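Local atomic coordinates of pyruvate formate-lyase 2 (PDB entry 2F3O), a protein that belongs to the glycyl radical enzymes and probably acts as a lyase, although its substrate and reaction have not been established. Residues V260-N268 against K509-C517. Residues are numbered along the deposited sequence; the frame is centred on the assembly and turned at random.
Sequences VQSALHQEN and KPTPLLSLC
Glu267, near the C-terminal end of helix 250-267, lays its carboxylate across the start of helix 512-516 and illustrates how a buried acid can take up the first N-H groups of a helix that is not its own. CG stands anti to the backbone N (chi1 168°) and the chain runs on extended, which carries the carboxylate to the first turn of the short helix. There its two oxygens share the work: Glu267 OE2 accepts from Leu513 N at 2.9 Å and Glu267 OE1 from Leu514 N, each through the syn lone pair and nearly straight. The anti lone pair of Glu267 OE1 takes a third donor, Asn268 ND2, at 3.0 Å; ND2 also bonds Leu264 O. Turned this way, the amide of Asn268 brings OD1 to 3.3 Å from Thr511 CG2. NZ of Lys509 gives a hydrogen bond to Glu267 O, in the carbonyl plane, and forms a salt bridge with Glu80. Beside this polar cluster Leu264 crosses Leu513 at an angle, Leu264 CD2 lying 3.8 Å from Leu513 CG, while Ala263 CB meets Leu513 CD2; helix 190-221 also packs on Leu513, within the pyruvate formate lyase-like region. Were Glu267 replaced by alanine, the N-H groups of Leu513 and Leu514 would probably lose their acceptor, and Asn268 one of the bonds that fix its amide. Three N-H donors and a helix N-terminus converging on one carboxylate would be expected to favour its charged form, even in this buried setting.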
loop_
_atom_site.group_PDB
_atom_site.type_symbol
_atom_site.label_atom_id
_atom_site.label_comp_id
_atom_site.label_asym_id
_atom_site.label_seq_id
_atom_site.Cartn_x
_atom_site.Cartn_y
_atom_site.Cartn_z
ATOM N N VAL A 260 1.519 20.460 30.830
ATOM C CA VAL A 260 0.911 19.503 29.896
ATOM C C VAL A 260 0.489 18.206 30.600
ATOM O O VAL A 260 -0.560 17.641 30.299
ATOM C CB VAL A 260 1.724 19.306 28.569
ATOM C CG1 VAL A 260 3.045 19.955 28.654
ATOM C CG2 VAL A 260 1.848 17.838 28.164
ATOM N N GLN A 261 1.254 17.802 31.604
ATOM C CA GLN A 261 0.868 16.677 32.420
ATOM C C GLN A 261 -0.503 16.878 33.093
ATOM O O GLN A 261 -1.357 15.989 33.024
ATOM C CB GLN A 261 1.962 16.380 33.433
ATOM C CG GLN A 261 1.691 15.199 34.289
ATOM C CD GLN A 261 2.020 13.892 33.637
ATOM O OE1 GLN A 261 2.500 13.831 32.501
ATOM N NE2 GLN A 261 1.770 12.818 34.368
ATOM N N SER A 262 -0.737 18.049 33.686
ATOM C CA SER A 262 -2.046 18.339 34.300
ATOM C C SER A 262 -3.141 18.514 33.246
ATOM O O SER A 262 -4.304 18.188 33.484
ATOM C CB SER A 262 -1.983 19.585 35.209
ATOM O OG SER A 262 -2.019 20.805 34.467
ATOM N N ALA A 263 -2.746 19.035 32.087
ATOM C CA ALA A 263 -3.658 19.244 30.985
ATOM C C ALA A 263 -4.155 17.904 30.480
ATOM O O ALA A 263 -5.357 17.718 30.301
ATOM C CB ALA A 263 -2.979 20.029 29.864
ATOM N N LEU A 264 -3.222 16.961 30.313
ATOM C CA LEU A 264 -3.513 15.621 29.777
ATOM C C LEU A 264 -4.534 14.926 30.616
ATOM O O LEU A 264 -5.341 14.163 30.097
ATOM C CB LEU A 264 -2.260 14.753 29.699
ATOM C CG LEU A 264 -1.496 15.097 28.428
ATOM C CD1 LEU A 264 -0.145 14.445 28.379
ATOM C CD2 LEU A 264 -2.310 14.751 27.215
ATOM N N HIS A 265 -4.529 15.237 31.910
ATOM C CA HIS A 265 -5.448 14.627 32.832
ATOM C C HIS A 265 -6.863 15.181 32.750
ATOM O O HIS A 265 -7.758 14.730 33.478
ATOM C CB HIS A 265 -4.894 14.701 34.240
ATOM C CG HIS A 265 -3.899 13.627 34.524
ATOM N ND1 HIS A 265 -2.558 13.759 34.224
ATOM C CD2 HIS A 265 -4.055 12.381 35.028
ATOM C CE1 HIS A 265 -1.926 12.647 34.553
ATOM N NE2 HIS A 265 -2.811 11.796 35.045
ATOM N N GLN A 266 -7.082 16.133 31.846
ATOM C CA GLN A 266 -8.416 16.672 31.666
ATOM C C GLN A 266 -9.013 16.044 30.436
ATOM O O GLN A 266 -10.223 16.064 30.256
ATOM C CB GLN A 266 -8.403 18.193 31.536
ATOM C CG GLN A 266 -7.575 18.956 32.562
ATOM C CD GLN A 266 -7.866 18.543 33.989
ATOM O OE1 GLN A 266 -9.026 18.392 34.405
ATOM N NE2 GLN A 266 -6.804 18.347 34.757
ATOM N N GLU A 267 -8.152 15.476 29.597
ATOM C CA GLU A 267 -8.590 14.803 28.377
ATOM C C GLU A 267 -8.652 13.279 28.563
ATOM O O GLU A 267 -9.601 12.627 28.142
ATOM C CB GLU A 267 -7.649 15.154 27.227
ATOM C CG GLU A 267 -7.826 14.305 25.967
ATOM C CD GLU A 267 -6.796 14.609 24.888
ATOM O OE1 GLU A 267 -5.624 14.190 25.026
ATOM O OE2 GLU A 267 -7.174 15.280 23.905
ATOM N N ASN A 268 -7.640 12.720 29.216
ATOM C CA ASN A 268 -7.488 11.271 29.313
ATOM C C ASN A 268 -7.694 10.813 30.716
ATOM O O ASN A 268 -7.295 11.522 31.650
ATOM C CB ASN A 268 -6.083 10.876 28.903
ATOM C CG ASN A 268 -5.760 11.334 27.532
ATOM O OD1 ASN A 268 -6.107 10.673 26.552
ATOM N ND2 ASN A 268 -5.114 12.490 27.435
ATOM N N LYS A 509 -14.106 8.599 21.378
ATOM C CA LYS A 509 -13.172 9.248 22.280
ATOM C C LYS A 509 -11.787 9.286 21.627
ATOM O O LYS A 509 -10.841 8.613 22.081
ATOM C CB LYS A 509 -13.158 8.476 23.609
ATOM C CG LYS A 509 -12.182 8.923 24.709
ATOM C CD LYS A 509 -12.621 10.174 25.346
ATOM C CE LYS A 509 -11.716 10.505 26.493
ATOM N NZ LYS A 509 -11.648 11.984 26.650
ATOM N N PRO A 510 -11.655 10.052 20.530
ATOM C CA PRO A 510 -10.273 10.309 20.135
ATOM C C PRO A 510 -9.647 11.332 21.104
ATOM O O PRO A 510 -10.366 12.089 21.770
ATOM C CB PRO A 510 -10.394 10.860 18.713
ATOM C CG PRO A 510 -11.766 11.456 18.649
ATOM C CD PRO A 510 -12.628 10.718 19.643
ATOM N N THR A 511 -8.326 11.311 21.237
ATOM C CA THR A 511 -7.668 12.124 22.246
ATOM C C THR A 511 -6.546 12.978 21.662
ATOM O O THR A 511 -5.372 12.618 21.756
ATOM C CB THR A 511 -7.129 11.238 23.373
ATOM O OG1 THR A 511 -6.280 10.216 22.832
ATOM C CG2 THR A 511 -8.287 10.582 24.138
ATOM N N PRO A 512 -6.911 14.115 21.048
ATOM C CA PRO A 512 -6.018 14.969 20.265
ATOM C C PRO A 512 -4.816 15.566 20.982
ATOM O O PRO A 512 -3.764 15.681 20.373
ATOM C CB PRO A 512 -6.929 16.110 19.806
ATOM C CG PRO A 512 -8.302 15.608 19.966
ATOM C CD PRO A 512 -8.289 14.630 21.066
ATOM N N LEU A 513 -4.945 15.984 22.231
ATOM C CA LEU A 513 -3.764 16.531 22.922
ATOM C C LEU A 513 -2.693 15.461 23.115
ATOM O O LEU A 513 -1.523 15.692 22.756
ATOM C CB LEU A 513 -4.123 17.201 24.253
ATOM C CG LEU A 513 -2.955 17.759 25.069
ATOM C CD1 LEU A 513 -2.224 18.842 24.316
ATOM C CD2 LEU A 513 -3.437 18.278 26.416
ATOM N N LEU A 514 -3.117 14.294 23.624
ATOM C CA LEU A 514 -2.274 13.127 23.788
ATOM C C LEU A 514 -1.625 12.725 22.476
ATOM O O LEU A 514 -0.443 12.382 22.446
ATOM C CB LEU A 514 -3.091 11.967 24.348
ATOM C CG LEU A 514 -2.327 10.655 24.555
ATOM C CD1 LEU A 514 -1.180 10.865 25.519
ATOM C CD2 LEU A 514 -3.243 9.537 25.010
ATOM N N SER A 515 -2.383 12.798 21.391
ATOM C CA SER A 515 -1.826 12.571 20.058
ATOM C C SER A 515 -0.632 13.452 19.729
ATOM O O SER A 515 0.311 12.980 19.124
ATOM C CB SER A 515 -2.886 12.765 18.983
ATOM O OG SER A 515 -3.775 11.682 19.005
ATOM N N LEU A 516 -0.636 14.711 20.150
ATOM C CA LEU A 516 0.511 15.560 19.852
ATOM C C LEU A 516 1.746 15.040 20.548
ATOM O O LEU A 516 2.873 15.180 20.053
ATOM C CB LEU A 516 0.253 17.004 20.260
ATOM C CG LEU A 516 -0.199 17.976 19.166
ATOM C CD1 LEU A 516 -1.113 17.308 18.148
ATOM C CD2 LEU A 516 -0.904 19.142 19.813
ATOM N N CYS A 517 1.512 14.395 21.685
ATOM C CA CYS A 517 2.586 13.922 22.529
ATOM C C CYS A 517 3.066 12.532 22.204
ATOM O O CYS A 517 3.876 12.013 22.965
ATOM C CB CYS A 517 2.129 13.853 23.978
ATOM S SG CYS A 517 1.233 15.242 24.589
#